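Local atomic coordinates of sporozoite-specific SAG protein (Toxoplasma gondii, PDB entry 2WNK), a protein that serves as a sporozoite-specific, SAG2-related surface antigen of the SRS family, probably displayed on the outside of the parasite membrane. Residues T4-E9 with D119-H124; S30-I35 with C100-A105. All blocks are in the same frame, centred on the assembly; numbering follows the deposited sequence.

Interaction 1. Residues T4-E9 with D119-H124; sequences TSCETE and DKCGVH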
ATOM      1  N   THR A   4       6.726 -17.927   1.591  1.00 24.17           N
ATOM      2  CA  THR A   4       7.656 -16.792   1.875  1.00 23.60           C
ATOM      3  C   THR A   4       9.140 -17.147   1.644  1.00 21.16           C
ATOM      4  O   THR A   4       9.996 -16.267   1.461  1.00 20.23           O
ATOM      5  CB  THR A   4       7.501 -16.297   3.286  1.00 25.01           C
ATOM      6  OG1 THR A   4       8.487 -15.288   3.518  1.00 29.95           O
ATOM      7  CG2 THR A   4       7.701 -17.427   4.283  1.00 25.44           C
ATOM      8  N   SER A   5       9.428 -18.440   1.656  1.00 18.84           N
ATOM      9  CA  SER A   5      10.780 -18.925   1.381  1.00 17.23           C
ATOM     10  C   SER A   5      10.877 -19.424  -0.057  1.00 16.31           C
ATOM     11  O   SER A   5       9.979 -20.126  -0.556  1.00 15.83           O
ATOM     12  CB  SER A   5      11.158 -20.051   2.370  1.00 17.07           C
ATOM     13  OG  SER A   5      12.476 -20.517   2.131  1.00 14.61           O
ATOM     14  N   CYS A   6      11.960 -19.063  -0.726  1.00 15.44           N
ATOM     15  CA  CYS A   6      12.144 -19.446  -2.142  1.00 16.12           C
ATOM     16  C   CYS A   6      12.709 -20.869  -2.221  1.00 17.05           C
ATOM     17  O   CYS A   6      13.930 -21.024  -2.331  1.00 17.12           O
ATOM     18  CB  CYS A   6      13.040 -18.430  -2.851  1.00 14.99           C
ATOM     19  SG  CYS A   6      12.501 -18.057  -4.581  1.00 14.01           S
ATOM     20  N   GLU A   7      11.797 -21.864  -2.191  1.00 16.93           N
ATOM     21  CA  GLU A   7      12.093 -23.309  -2.106  1.00 17.63           C
ATOM     22  C   GLU A   7      12.070 -24.122  -3.407  1.00 17.84           C
ATOM     23  O   GLU A   7      12.291 -25.351  -3.383  1.00 18.20           O
ATOM     24  CB  GLU A   7      11.062 -23.996  -1.208  1.00 17.50           C
ATOM     25  CG  GLU A   7      10.940 -23.444   0.193  1.00 18.25           C
ATOM     26  CD  GLU A   7      10.004 -24.292   1.033  1.00 20.25           C
ATOM     27  OE1 GLU A   7       8.905 -24.612   0.542  1.00 19.40           O
ATOM     28  OE2 GLU A   7      10.348 -24.643   2.181  1.00 24.10           O
ATOM     29  N   THR A   8      11.673 -23.514  -4.511  1.00 16.87           N
ATOM     30  CA  THR A   8      11.515 -24.321  -5.699  1.00 16.75           C
ATOM     31  C   THR A   8      12.467 -23.806  -6.781  1.00 16.37           C
ATOM     32  O   THR A   8      12.287 -22.714  -7.276  1.00 16.58           O
ATOM     33  CB  THR A   8      10.026 -24.367  -6.191  1.00 17.06           C
ATOM     34  OG1 THR A   8       9.158 -24.720  -5.096  1.00 18.32           O
ATOM     35  CG2 THR A   8       9.859 -25.425  -7.265  1.00 17.99           C
ATOM     36  N   GLU A   9      13.491 -24.597  -7.090  1.00 16.35           N
ATOM     37  CA  GLU A   9      14.407 -24.250  -8.204  1.00 16.46           C
ATOM     38  C   GLU A   9      13.645 -24.201  -9.500  1.00 16.90           C
ATOM     39  O   GLU A   9      12.811 -25.097  -9.773  1.00 16.55           O
ATOM     40  CB  GLU A   9      15.503 -25.277  -8.343  1.00 17.37           C
ATOM     41  CG  GLU A   9      16.655 -25.057  -7.388  1.00 21.40           C
ATOM     42  CD  GLU A   9      17.614 -26.209  -7.413  1.00 26.18           C
ATOM     43  OE1 GLU A   9      17.201 -27.336  -7.062  1.00 31.17           O
ATOM     44  OE2 GLU A   9      18.780 -26.013  -7.800  1.00 28.30           O
ATOM     45  N   ASP A 119      18.612 -23.669 -11.709  1.00 13.15           N
ATOM     46  CA  ASP A 119      19.280 -23.954 -10.422  1.00 14.40           C
ATOM     47  C   ASP A 119      19.124 -22.866  -9.366  1.00 14.06           C
ATOM     48  O   ASP A 119      19.874 -22.862  -8.378  1.00 14.73           O
ATOM     49  CB  ASP A 119      20.785 -24.204 -10.629  1.00 15.77           C
ATOM     50  CG  ASP A 119      21.477 -23.029 -11.316  1.00 17.27           C
ATOM     51  OD1 ASP A 119      22.716 -22.931 -11.209  1.00 24.66           O
ATOM     52  OD2 ASP A 119      20.788 -22.202 -11.929  1.00 18.10           O
ATOM     53  N   LYS A 120      18.172 -21.972  -9.577  1.00 13.11           N
ATOM     54  CA  LYS A 120      17.956 -20.822  -8.662  1.00 13.28           C
ATOM     55  C   LYS A 120      16.473 -20.650  -8.428  1.00 12.93           C
ATOM     56  O   LYS A 120      15.678 -21.214  -9.163  1.00 13.71           O
ATOM     57  CB  LYS A 120      18.564 -19.542  -9.267  1.00 14.14           C
ATOM     58  CG  LYS A 120      20.092 -19.621  -9.369  1.00 15.83           C
ATOM     59  CD  LYS A 120      20.683 -18.431 -10.137  1.00 14.62           C
ATOM     60  CE  LYS A 120      22.060 -18.770 -10.698  1.00 18.21           C
ATOM     61  NZ  LYS A 120      22.821 -17.540 -11.029  1.00 18.58           N
ATOM     62  N   CYS A 121      16.088 -19.846  -7.424  1.00 12.68           N
ATOM     63  CA  CYS A 121      14.677 -19.592  -7.174  1.00 12.87           C
ATOM     64  C   CYS A 121      14.477 -18.086  -7.277  1.00 12.92           C
ATOM     65  O   CYS A 121      15.324 -17.321  -6.799  1.00 12.62           O
ATOM     66  CB  CYS A 121      14.254 -20.140  -5.771  1.00 14.09           C
ATOM     67  SG  CYS A 121      12.478 -19.902  -5.419  1.00 14.27           S
ATOM     68  N   GLY A 122      13.388 -17.637  -7.909  1.00 12.64           N
ATOM     69  CA  GLY A 122      13.226 -16.218  -8.230  1.00 11.20           C
ATOM     70  C   GLY A 122      12.220 -15.570  -7.274  1.00 12.38           C
ATOM     71  O   GLY A 122      11.284 -16.222  -6.801  1.00 13.17           O
ATOM     72  N   VAL A 123      12.463 -14.304  -6.963  1.00 12.64           N
ATOM     73  CA  VAL A 123      11.583 -13.498  -6.125  1.00 13.61           C
ATOM     74  C   VAL A 123      11.173 -12.296  -6.936  1.00 13.89           C
ATOM     75  O   VAL A 123      12.043 -11.551  -7.411  1.00 15.31           O
ATOM     76  CB  VAL A 123      12.327 -12.989  -4.906  1.00 13.22           C
ATOM     77  CG1 VAL A 123      11.420 -12.010  -4.102  1.00 13.30           C
ATOM     78  CG2 VAL A 123      12.719 -14.163  -4.032  1.00 13.21           C
ATOM     79  N   HIS A 124       9.871 -12.155  -7.165  1.00 13.99           N
ATOM     80  CA  HIS A 124       9.346 -11.057  -7.955  1.00 15.09           C
ATOM     81  C   HIS A 124       8.524 -10.179  -7.009  1.00 15.60           C
ATOM     82  O   HIS A 124       7.570 -10.677  -6.385  1.00 15.87           O
ATOM     83  CB  HIS A 124       8.444 -11.588  -9.038  1.00 14.61           C
ATOM     84  CG  HIS A 124       7.715 -10.512  -9.775  1.00 19.69           C
ATOM     85  ND1 HIS A 124       6.391 -10.628 -10.129  1.00 23.57           N
ATOM     86  CD2 HIS A 124       8.105  -9.277 -10.173  1.00 18.55           C
ATOM     87  CE1 HIS A 124       6.001  -9.522 -10.741  1.00 24.89           C
ATOM     88  NE2 HIS A 124       7.023  -8.688 -10.784  1.00 22.12           N
TER
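The carbonyl oxygen of G122 is approached by two groups: SG of C6 comes within 3.1 Å of G122 O, and the hydroxyl of S12 adds a weak hydrogen bond. This oxygen sits close to the extension of the C6 CB–SG bond (CB–SG...O about 153°), as in a sulfur–carbonyl contact. The sulfur belongs to the C6–C121 disulfide, which in this SRS domain ties the N-terminal loop to strand 121-127, an inner strand of the sheet. With chi3 at -80° the bridge is left-handed. On the strand side SG of C121 is anti to its own backbone N (chi1 -178°), which places C121 SG 3.4 Å from T8 O. C6, the centre of an inverse gamma turn, is buried against C121 and V123. Farther out the contact becomes polar and looser: CA of E9 offers its hydrogen to K120 O at 3.4 Å, while K120 also pairs through its backbone with G10. The extended chain of E9 runs alongside D119, its carboxylate turned to R102 in a salt bridge whose modelled length is doubtful. At the inner end, V123 CG2 rests 3.9 Å from C6 SG.

Interaction 2. Residues S30-I35 with C100-A105; sequences STLEEI and CQRTGA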
ATOM      1  N   SER A  30      18.360 -22.380   2.981  1.00 13.09           N
ATOM      2  CA  SER A  30      19.676 -22.886   3.116  1.00 14.45           C
ATOM      3  C   SER A  30      20.437 -23.322   1.861  1.00 15.09           C
ATOM      4  O   SER A  30      21.544 -23.010   1.709  1.00 15.57           O
ATOM      5  CB  SER A  30      19.582 -24.071   4.053  1.00 11.88           C
ATOM      6  OG  SER A  30      20.825 -24.495   4.239  1.00 18.60           O
ATOM      7  N   THR A  31      19.833 -24.084   1.005  1.00 16.79           N
ATOM      8  CA  THR A  31      20.572 -24.577  -0.131  1.00 16.75           C
ATOM      9  C   THR A  31      20.831 -23.424  -1.117  1.00 16.39           C
ATOM     10  O   THR A  31      21.824 -23.339  -1.769  1.00 16.44           O
ATOM     11  CB  THR A  31      19.848 -25.736  -0.746  1.00 16.97           C
ATOM     12  OG1 THR A  31      20.303 -25.955  -2.084  1.00 22.46           O
ATOM     13  CG2 THR A  31      18.418 -25.525  -0.714  1.00 20.02           C
ATOM     14  N   LEU A  32      19.912 -22.495  -1.131  1.00 15.31           N
ATOM     15  CA  LEU A  32      19.994 -21.382  -2.083  1.00 15.05           C
ATOM     16  C   LEU A  32      20.278 -20.068  -1.332  1.00 15.40           C
ATOM     17  O   LEU A  32      19.562 -19.045  -1.499  1.00 12.86           O
ATOM     18  CB  LEU A  32      18.696 -21.255  -2.897  1.00 15.10           C
ATOM     19  CG  LEU A  32      18.325 -22.448  -3.768  1.00 14.28           C
ATOM     20  CD1 LEU A  32      16.990 -22.206  -4.475  1.00 15.63           C
ATOM     21  CD2 LEU A  32      19.442 -22.726  -4.763  1.00 15.48           C
ATOM     22  N   GLU A  33      21.343 -20.137  -0.527  1.00 16.78           N
ATOM     23  CA  GLU A  33      21.714 -19.151   0.518  1.00 18.66           C
ATOM     24  C   GLU A  33      21.472 -17.735   0.030  1.00 18.39           C
ATOM     25  O   GLU A  33      21.039 -16.882   0.806  1.00 17.59           O
ATOM     26  CB  GLU A  33      23.144 -19.447   1.006  1.00 19.14           C
ATOM     27  CG  GLU A  33      23.758 -18.366   1.801  1.00 23.14           C
ATOM     28  CD  GLU A  33      25.235 -18.386   1.620  1.00 27.02           C
ATOM     29  OE1 GLU A  33      25.667 -18.143   0.477  1.00 29.20           O
ATOM     30  OE2 GLU A  33      25.951 -18.663   2.624  1.00 29.39           O
ATOM     31  N   GLU A  34      21.929 -17.381  -1.170  1.00 17.76           N
ATOM     32  CA  GLU A  34      22.949 -16.354  -1.376  1.00 16.19           C
ATOM     33  C   GLU A  34      22.018 -15.520  -2.307  1.00 15.93           C
ATOM     34  O   GLU A  34      21.522 -16.044  -3.328  1.00 16.04           O
ATOM     35  CB  GLU A  34      24.176 -16.730  -2.197  1.00 17.19           C
ATOM     36  CG  GLU A  34      24.896 -15.433  -2.664  1.00 15.10           C
ATOM     37  CD  GLU A  34      26.169 -15.675  -3.443  1.00 16.72           C
ATOM     38  OE1 GLU A  34      27.146 -16.099  -2.811  1.00 17.08           O
ATOM     39  OE2 GLU A  34      26.173 -15.458  -4.670  1.00 16.01           O
ATOM     40  N   ILE A  35      21.709 -14.268  -1.964  1.00 15.36           N
ATOM     41  CA  ILE A  35      20.851 -13.451  -2.853  1.00 14.80           C
ATOM     42  C   ILE A  35      21.646 -12.820  -4.004  1.00 13.73           C
ATOM     43  O   ILE A  35      22.851 -12.505  -3.867  1.00 14.18           O
ATOM     44  CB  ILE A  35      20.110 -12.310  -2.080  1.00 13.75           C
ATOM     45  CG1 ILE A  35      18.956 -11.721  -2.921  1.00 14.64           C
ATOM     46  CG2 ILE A  35      21.077 -11.232  -1.718  1.00 14.08           C
ATOM     47  CD1 ILE A  35      18.116 -10.643  -2.137  1.00 14.30           C
ATOM     48  N   CYS A 100      17.595 -16.324  -5.515  1.00 12.81           N
ATOM     49  CA  CYS A 100      18.228 -17.038  -4.422  1.00 13.30           C
ATOM     50  C   CYS A 100      19.029 -18.141  -5.114  1.00 13.97           C
ATOM     51  O   CYS A 100      18.462 -18.907  -5.908  1.00 14.98           O
ATOM     52  CB  CYS A 100      17.165 -17.671  -3.521  1.00 14.48           C
ATOM     53  SG  CYS A 100      16.104 -16.478  -2.595  1.00 14.17           S
ATOM     54  N   GLN A 101      20.309 -18.176  -4.841  1.00 13.80           N
ATOM     55  CA  GLN A 101      21.220 -19.075  -5.516  1.00 14.94           C
ATOM     56  C   GLN A 101      22.197 -19.700  -4.559  1.00 15.95           C
ATOM     57  O   GLN A 101      22.360 -19.237  -3.495  1.00 14.23           O
ATOM     58  CB  GLN A 101      21.994 -18.332  -6.603  1.00 15.89           C
ATOM     59  CG  GLN A 101      23.028 -17.404  -6.183  1.00 18.55           C
ATOM     60  CD  GLN A 101      23.591 -16.530  -7.304  1.00 21.10           C
ATOM     61  OE1 GLN A 101      24.589 -15.868  -7.148  1.00 22.15           O
ATOM     62  NE2 GLN A 101      22.928 -16.515  -8.391  1.00 15.95           N
ATOM     63  N   ARG A 102      22.848 -20.765  -4.995  1.00 18.06           N
ATOM     64  CA  ARG A 102      23.953 -21.333  -4.255  1.00 20.32           C
ATOM     65  C   ARG A 102      25.051 -20.339  -3.977  1.00 20.19           C
ATOM     66  O   ARG A 102      25.318 -19.459  -4.728  1.00 20.74           O
ATOM     67  CB  ARG A 102      24.540 -22.544  -5.023  1.00 20.20           C
ATOM     68  CG  ARG A 102      23.956 -23.862  -4.646  1.00 24.32           C
ATOM     69  CD  ARG A 102      23.847 -24.899  -5.761  1.00 27.13           C
ATOM     70  NE  ARG A 102      22.438 -25.025  -6.020  1.00 33.28           N
ATOM     71  CZ  ARG A 102      21.856 -25.475  -7.109  1.00 33.41           C
ATOM     72  NH1 ARG A 102      20.563 -25.453  -7.141  1.00 29.00           N
ATOM     73  NH2 ARG A 102      22.558 -25.995  -8.134  1.00 35.28           N
ATOM     74  N   THR A 103      25.726 -20.511  -2.871  1.00 20.68           N
ATOM     75  CA  THR A 103      26.883 -19.736  -2.548  1.00 20.97           C
ATOM     76  C   THR A 103      27.886 -19.834  -3.660  1.00 22.14           C
ATOM     77  O   THR A 103      28.184 -20.921  -4.076  1.00 20.55           O
ATOM     78  CB  THR A 103      27.578 -20.316  -1.322  1.00 21.40           C
ATOM     79  OG1 THR A 103      26.627 -20.464  -0.285  1.00 21.64           O
ATOM     80  CG2 THR A 103      28.645 -19.414  -0.888  1.00 20.73           C
ATOM     81  N   GLY A 104      28.433 -18.728  -4.120  1.00 22.96           N
ATOM     82  CA  GLY A 104      29.411 -18.904  -5.186  1.00 24.95           C
ATOM     83  C   GLY A 104      29.080 -18.203  -6.483  1.00 26.18           C
ATOM     84  O   GLY A 104      29.979 -18.021  -7.304  1.00 26.69           O
ATOM     85  N   ALA A 105      27.826 -18.140  -6.891  1.00 27.05           N
ATOM     86  CA  ALA A 105      27.313 -19.176  -7.764  1.00 27.26           C
ATOM     87  C   ALA A 105      27.682 -18.403  -9.026  1.00 27.74           C
ATOM     88  O   ALA A 105      27.494 -18.863 -10.158  1.00 28.60           O
ATOM     89  CB  ALA A 105      25.806 -19.352  -7.667  1.00 27.35           C
TER
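L32 and C100 form the close-packed side of this contact: their CB atoms meet at 3.9 Å, and the carbonyl of L32 lies against the C100 side, with L32 O 3.4 Å from C100 CB. CG of L32 stands anti to its carbonyl carbon, and from there CD1 reaches the C100 carbonyl, while CD2 comes obliquely to the guanidinium of R102. SG of C100 is bonded to C28 in a disulfide. Next to this buried patch the backbones join as antiparallel edge strand 34-36 and strand 94-101 of the SRS domain sheet. E34 and Q101 are a hydrogen-bonded pair: Q101 N donates to E34 O at 2.9 Å and nearly straight (160°), whereas the return bond from E34 N to Q101 O is weak and bent. Two residues, E33 and E34, stand opposite the single Q101 in a classic beta bulge, and the ends of both glutamates meet the loop that follows strand 94-101, at T103 and G104. There the contact thins into polar grips on the solvent side. T103 OG1 donates a hydrogen bond to E33 OE1 (2.6 Å), arriving from well above the carboxylate plane. The extended E34 chain, its CG anti to the backbone N (chi1 163°), carries its carboxylate to G104, whose N bonds E34 OE1 at 3.2 Å, again from above the plane. The G104 backbone takes a positive phi (121°) that leaves no room for a side chain beside the carbonyl O of T103. R102 lays its CG 3.6 Å from T31 O, and its guanidinium goes to E9 in a salt bridge of doubtful modelled length.

Both contacts lie at one end of the same SRS domain, with interaction 2 nested in the chain loop that interaction 1 closes. They share a sheet: strands 121-127 and 94-101 are neighbours, joined by a probable hydrogen bond from C100 N to C121 O (2.8 Å). Interaction 1 is covalent at its buried centre, a disulfide anchoring an irregular loop to an inner strand; interaction 2 is held by backbone pairing at the sheet edge and by glutamate side chains at an exposed loop. C6 touches C100 and L32 touches C121, so the buried parts of the two contacts adjoin. Their exposed sides are connected by the doubtful E9–R102 salt bridge.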